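Coat protein (PDB 6YFR) forms the virus-like particle of the single-stranded RNA bacteriophage NT-391 and, as in related phages, probably encloses the viral genome. Local coordinates at residues D96-D99 / T100-F104; Q83-N87 / T88-A92. All blocks are in the same frame, centred on the assembly; numbering follows the deposited sequence.

Both contacts are local and follow one another along the chain, their centres about 18 Å apart: interaction 2 leads out of the loop after strand 70-82 into helix 90-107, and interaction 1 lies within that helix. The helical contact is largely buried, whereas the loop contact sits at the surface, with Asn87 as its buried exception. Their chemistry differs accordingly. In 96-104 repeated backbone bonds are supplemented by hydroxyls folded back onto carbonyls; in 83-92 there is no such repeat, and single polar side chains take up backbone N-H groups at an ST turn and a cap. Each also meets the second subunit.

Interaction 1 (D96-D99 / T100-F104); sequences DVLD and TMISF
The backbone from Asp96 to Phe104 is regular alpha-helix, with Thr100, Met101, Ile102 and Ser103 each donating its N-H to the carbonyl four residues earlier. Two side chains add to this ladder. Thr100 OG1 turns back to donate to Asp96 O at 2.7 Å, while Thr100 N reaches the same Asp96 O at 2.9 Å. The two donors come from opposite faces of the carbonyl plane, the hydroxyl standing 35° out of it, so one oxygen is gripped twice. Ser103 repeats the pattern one turn on: its OG lies 2.9 Å from Asp99 O, again across the plane from Ser103 N. In Ser103 the hydroxyl sits beside its own backbone N (chi1 -61°), which points it back down the helix at that carbonyl; Thr100 OG1 is placed likewise, with CG2 beside the carbonyl carbon. The same Thr100 OG1 accepts from Leu3 N of the second subunit.

Ile102 lies along the preceding turn, its CG1 3.3 Å from Leu98 O and its CD1 4.3 Å from Leu98 CG. Met101 sets CB against Leu98 O, but its bent chain leads away from Leu98, and both residues touch Phe77 of strand 70-82. The carboxylates find their partners outside this turn: Asp96 pairs with Arg93, Asp99 with Arg109 of the second subunit, and both accept from Ala1 N of that subunit. The i to i-4 return of serine and threonine hydroxyls is a familiar feature of alpha-helices. Here it occurs in the long helix that follows the antiparallel sheet, where the second subunit packs against it, consistent with the interlocked coat protein dimers of single-stranded RNA phages.

Interaction 2 (Q83-N87 / T88-A92); sequences QLSSN and TDVAA
Asn87 OD1 accepts from Asp89 N at 2.7 Å, with an N-H...O angle of 164°, a capping bond at the turn that leads into helix 90-107. The donor is tilted out of the plane of the amide. With CG anti to the backbone N (chi1 -169°), the side chain runs forward beside its own carbonyl carbon and brings OD1 to the N-H of Asp89. A weak bond, Val90 N to Asn87 O at 3.4 Å, closes the type I turn from Asn87 to Val90. Just upstream, Ser85 OG accepts from Asn87 N at 3.3 Å, forming an ST turn immediately before the cap.

Around these bonds the packing is slight. Val90 CG2 lies near Ser85 OG, at 3.5 Å. The carboxylate of Asp89 stands obliquely to the Asn87 amide, their planes 55° apart. The second subunit adds further partners: Pro59 O accepts from Asn87 ND2, Asn62 OD1 from Thr88 N, and Ile58 packs on Asp89 and Val90.

Asn87 thus works with both ends of its amide, the oxygen on its own chain and the nitrogen on the neighbour, which fixes the amide's orientation and couples the start of the helix to the subunit interface.

Interaction 1 (D96-D99 / T100-F104)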
ATOM      1  N   ASP A  96      12.715 -40.852 -69.985  1.00 40.49           N
ATOM      2  CA  ASP A  96      11.331 -41.160 -70.335  1.00 40.91           C
ATOM      3  C   ASP A  96      10.386 -40.062 -69.862  1.00 51.99           C
ATOM      4  O   ASP A  96       9.428 -39.714 -70.560  1.00 39.40           O
ATOM      5  CB  ASP A  96      10.925 -42.512 -69.743  1.00 31.94           C
ATOM      6  CG  ASP A  96      11.660 -43.673 -70.383  1.00 62.84           C
ATOM      7  OD1 ASP A  96      12.186 -43.495 -71.504  1.00 40.13           O
ATOM      8  OD2 ASP A  96      11.709 -44.763 -69.767  1.00 39.89           O
ATOM      9  N   VAL A  97      10.646 -39.502 -68.680  1.00 44.98           N
ATOM     10  CA  VAL A  97       9.797 -38.441 -68.146  1.00 36.83           C
ATOM     11  C   VAL A  97       9.895 -37.192 -69.012  1.00 34.86           C
ATOM     12  O   VAL A  97       8.881 -36.561 -69.341  1.00 46.29           O
ATOM     13  CB  VAL A  97      10.175 -38.152 -66.680  1.00 32.44           C
ATOM     14  CG1 VAL A  97       9.572 -36.853 -66.226  1.00 29.33           C
ATOM     15  CG2 VAL A  97       9.706 -39.285 -65.786  1.00 22.00           C
ATOM     16  N   LEU A  98      11.119 -36.814 -69.398  1.00 24.96           N
ATOM     17  CA  LEU A  98      11.289 -35.659 -70.277  1.00 33.47           C
ATOM     18  C   LEU A  98      10.589 -35.876 -71.615  1.00 47.06           C
ATOM     19  O   LEU A  98       9.948 -34.959 -72.153  1.00 44.73           O
ATOM     20  CB  LEU A  98      12.777 -35.380 -70.483  1.00 20.95           C
ATOM     21  CG  LEU A  98      13.147 -34.283 -71.482  1.00 32.25           C
ATOM     22  CD1 LEU A  98      12.474 -32.981 -71.101  1.00 19.70           C
ATOM     23  CD2 LEU A  98      14.662 -34.113 -71.546  1.00 22.03           C
ATOM     24  N   ASP A  99      10.693 -37.090 -72.163  1.00 34.53           N
ATOM     25  CA  ASP A  99      10.033 -37.380 -73.430  1.00 32.90           C
ATOM     26  C   ASP A  99       8.518 -37.338 -73.282  1.00 48.70           C
ATOM     27  O   ASP A  99       7.815 -36.878 -74.188  1.00 50.59           O
ATOM     28  CB  ASP A  99      10.494 -38.735 -73.965  1.00 40.89           C
ATOM     29  CG  ASP A  99      11.938 -38.716 -74.418  1.00 45.03           C
ATOM     30  OD1 ASP A  99      12.416 -37.632 -74.819  1.00 35.23           O
ATOM     31  OD2 ASP A  99      12.597 -39.777 -74.372  1.00 43.11           O
ATOM     32  N   THR A 100       7.997 -37.807 -72.145  1.00 32.42           N
ATOM     33  CA  THR A 100       6.564 -37.711 -71.892  1.00 40.03           C
ATOM     34  C   THR A 100       6.126 -36.256 -71.810  1.00 39.49           C
ATOM     35  O   THR A 100       5.053 -35.889 -72.303  1.00 33.87           O
ATOM     36  CB  THR A 100       6.209 -38.449 -70.603  1.00 28.19           C
ATOM     37  OG1 THR A 100       6.733 -39.783 -70.652  1.00 32.34           O
ATOM     38  CG2 THR A 100       4.701 -38.509 -70.425  1.00 23.36           C
ATOM     39  N   MET A 101       6.956 -35.411 -71.196  1.00 41.83           N
ATOM     40  CA  MET A 101       6.668 -33.980 -71.135  1.00 26.26           C
ATOM     41  C   MET A 101       6.558 -33.383 -72.533  1.00 46.34           C
ATOM     42  O   MET A 101       5.600 -32.661 -72.845  1.00 51.89           O
ATOM     43  CB  MET A 101       7.760 -33.272 -70.331  1.00 39.38           C
ATOM     44  CG  MET A 101       7.549 -31.783 -70.157  1.00 15.56           C
ATOM     45  SD  MET A 101       6.109 -31.436 -69.133  1.00 40.62           S
ATOM     46  CE  MET A 101       5.038 -30.750 -70.367  1.00 34.23           C
ATOM     47  N   ILE A 102       7.539 -33.674 -73.391  1.00 31.84           N
ATOM     48  CA  ILE A 102       7.520 -33.135 -74.752  1.00 39.91           C
ATOM     49  C   ILE A 102       6.320 -33.674 -75.528  1.00 34.80           C
ATOM     50  O   ILE A 102       5.634 -32.932 -76.252  1.00 45.81           O
ATOM     51  CB  ILE A 102       8.848 -33.455 -75.459  1.00 24.37           C
ATOM     52  CG1 ILE A 102      10.016 -32.858 -74.670  1.00 20.22           C
ATOM     53  CG2 ILE A 102       8.840 -32.935 -76.885  1.00 27.55           C
ATOM     54  CD1 ILE A 102      11.373 -33.239 -75.207  1.00 36.99           C
ATOM     55  N   SER A 103       6.037 -34.970 -75.375  1.00 38.12           N
ATOM     56  CA  SER A 103       4.891 -35.569 -76.051  1.00 27.38           C
ATOM     57  C   SER A 103       3.593 -34.909 -75.618  1.00 34.69           C
ATOM     58  O   SER A 103       2.701 -34.691 -76.439  1.00 40.48           O
ATOM     59  CB  SER A 103       4.835 -37.071 -75.771  1.00 22.77           C
ATOM     60  OG  SER A 103       6.004 -37.713 -76.246  1.00 82.82           O
ATOM     61  N   PHE A 104       3.466 -34.582 -74.330  1.00 43.00           N
ATOM     62  CA  PHE A 104       2.242 -33.948 -73.856  1.00 26.45           C
ATOM     63  C   PHE A 104       2.144 -32.502 -74.314  1.00 28.46           C
ATOM     64  O   PHE A 104       1.039 -32.014 -74.578  1.00 33.31           O
ATOM     65  CB  PHE A 104       2.154 -34.039 -72.334  1.00 22.68           C
ATOM     66  CG  PHE A 104       1.279 -35.156 -71.859  1.00 32.25           C
ATOM     67  CD1 PHE A 104      -0.035 -34.917 -71.501  1.00 24.19           C
ATOM     68  CD2 PHE A 104       1.761 -36.453 -71.797  1.00 24.25           C
ATOM     69  CE1 PHE A 104      -0.851 -35.951 -71.073  1.00 28.13           C
ATOM     70  CE2 PHE A 104       0.950 -37.490 -71.369  1.00 31.43           C
ATOM     71  CZ  PHE A 104      -0.356 -37.239 -71.008  1.00 42.51           C
TER

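Interaction 2 (Q83-N87 / T88-A92)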
ATOM      1  N   GLN A  83      20.123 -37.417 -57.204  1.00 48.07           N
ATOM      2  CA  GLN A  83      21.569 -37.472 -57.050  1.00 46.95           C
ATOM      3  C   GLN A  83      22.049 -38.540 -56.076  1.00 55.39           C
ATOM      4  O   GLN A  83      23.247 -38.844 -56.063  1.00 54.11           O
ATOM      5  CB  GLN A  83      22.106 -36.107 -56.589  1.00 56.73           C
ATOM      6  CG  GLN A  83      21.838 -34.980 -57.562  1.00 43.56           C
ATOM      7  CD  GLN A  83      22.612 -35.136 -58.851  1.00 51.40           C
ATOM      8  OE1 GLN A  83      22.027 -35.250 -59.928  1.00 70.95           O
ATOM      9  NE2 GLN A  83      23.937 -35.137 -58.750  1.00 50.14           N
ATOM     10  N   LEU A  84      21.161 -39.117 -55.267  1.00 46.80           N
ATOM     11  CA  LEU A  84      21.578 -40.038 -54.217  1.00 45.93           C
ATOM     12  C   LEU A  84      20.807 -41.349 -54.282  1.00 43.46           C
ATOM     13  O   LEU A  84      20.674 -42.047 -53.275  1.00 64.28           O
ATOM     14  CB  LEU A  84      21.418 -39.394 -52.839  1.00 27.13           C
ATOM     15  CG  LEU A  84      22.158 -38.069 -52.645  1.00 53.21           C
ATOM     16  CD1 LEU A  84      21.894 -37.505 -51.261  1.00 35.38           C
ATOM     17  CD2 LEU A  84      23.648 -38.258 -52.878  1.00 50.39           C
ATOM     18  N   SER A  85      20.292 -41.702 -55.454  1.00 56.16           N
ATOM     19  CA  SER A  85      19.534 -42.933 -55.618  1.00 49.51           C
ATOM     20  C   SER A  85      20.448 -44.053 -56.092  1.00 43.81           C
ATOM     21  O   SER A  85      21.281 -43.855 -56.983  1.00 60.83           O
ATOM     22  CB  SER A  85      18.386 -42.743 -56.610  1.00 66.44           C
ATOM     23  OG  SER A  85      17.646 -43.941 -56.755  1.00 63.07           O
ATOM     24  N   SER A  86      20.288 -45.230 -55.490  1.00 65.02           N
ATOM     25  CA  SER A  86      21.018 -46.421 -55.904  1.00 55.61           C
ATOM     26  C   SER A  86      20.339 -47.162 -57.046  1.00 62.21           C
ATOM     27  O   SER A  86      20.920 -48.113 -57.581  1.00 67.01           O
ATOM     28  CB  SER A  86      21.194 -47.373 -54.717  1.00 41.87           C
ATOM     29  OG  SER A  86      21.883 -46.736 -53.654  1.00 64.04           O
ATOM     30  N   ASN A  87      19.129 -46.757 -57.424  1.00 57.08           N
ATOM     31  CA  ASN A  87      18.417 -47.402 -58.520  1.00 46.64           C
ATOM     32  C   ASN A  87      19.038 -46.984 -59.847  1.00 49.94           C
ATOM     33  O   ASN A  87      19.119 -45.790 -60.156  1.00 67.59           O
ATOM     34  CB  ASN A  87      16.934 -47.034 -58.470  1.00 42.57           C
ATOM     35  CG  ASN A  87      16.084 -47.872 -59.410  1.00 51.61           C
ATOM     36  OD1 ASN A  87      16.549 -48.329 -60.455  1.00 60.90           O
ATOM     37  ND2 ASN A  87      14.822 -48.074 -59.041  1.00 58.49           N
ATOM     38  N   THR A  88      19.476 -47.965 -60.633  1.00 48.53           N
ATOM     39  CA  THR A  88      20.097 -47.681 -61.920  1.00 63.04           C
ATOM     40  C   THR A  88      19.091 -47.288 -62.994  1.00 53.31           C
ATOM     41  O   THR A  88      19.506 -46.863 -64.078  1.00 69.91           O
ATOM     42  CB  THR A  88      20.905 -48.892 -62.390  1.00 86.68           C
ATOM     43  OG1 THR A  88      20.024 -50.000 -62.612  1.00 51.44           O
ATOM     44  CG2 THR A  88      21.939 -49.275 -61.337  1.00 35.58           C
ATOM     45  N   ASP A  89      17.787 -47.414 -62.726  1.00 55.57           N
ATOM     46  CA  ASP A  89      16.775 -46.992 -63.686  1.00 42.79           C
ATOM     47  C   ASP A  89      16.610 -45.480 -63.749  1.00 57.71           C
ATOM     48  O   ASP A  89      15.884 -44.998 -64.623  1.00 56.83           O
ATOM     49  CB  ASP A  89      15.415 -47.610 -63.347  1.00 98.45           C
ATOM     50  CG  ASP A  89      15.428 -49.120 -63.397  1.00 70.53           C
ATOM     51  OD1 ASP A  89      16.329 -49.682 -64.044  1.00 50.78           O
ATOM     52  OD2 ASP A  89      14.530 -49.748 -62.795  1.00 75.93           O
ATOM     53  N   VAL A  90      17.254 -44.732 -62.849  1.00 39.34           N
ATOM     54  CA  VAL A  90      16.951 -43.310 -62.702  1.00 41.71           C
ATOM     55  C   VAL A  90      17.224 -42.555 -63.998  1.00 51.14           C
ATOM     56  O   VAL A  90      16.431 -41.705 -64.411  1.00 50.96           O
ATOM     57  CB  VAL A  90      17.736 -42.716 -61.518  1.00 36.09           C
ATOM     58  CG1 VAL A  90      17.648 -41.198 -61.525  1.00 46.53           C
ATOM     59  CG2 VAL A  90      17.192 -43.262 -60.207  1.00 45.09           C
ATOM     60  N   ALA A  91      18.336 -42.862 -64.669  1.00 39.00           N
ATOM     61  CA  ALA A  91      18.687 -42.119 -65.878  1.00 32.57           C
ATOM     62  C   ALA A  91      17.678 -42.364 -66.993  1.00 41.79           C
ATOM     63  O   ALA A  91      17.135 -41.414 -67.579  1.00 65.92           O
ATOM     64  CB  ALA A  91      20.096 -42.495 -66.333  1.00 21.20           C
ATOM     65  N   ALA A  92      17.418 -43.637 -67.305  1.00 41.92           N
ATOM     66  CA  ALA A  92      16.469 -43.956 -68.364  1.00 51.53           C
ATOM     67  C   ALA A  92      15.078 -43.434 -68.039  1.00 58.78           C
ATOM     68  O   ALA A  92      14.360 -42.976 -68.935  1.00 47.59           O
ATOM     69  CB  ALA A  92      16.426 -45.465 -68.600  1.00 36.19           C
TER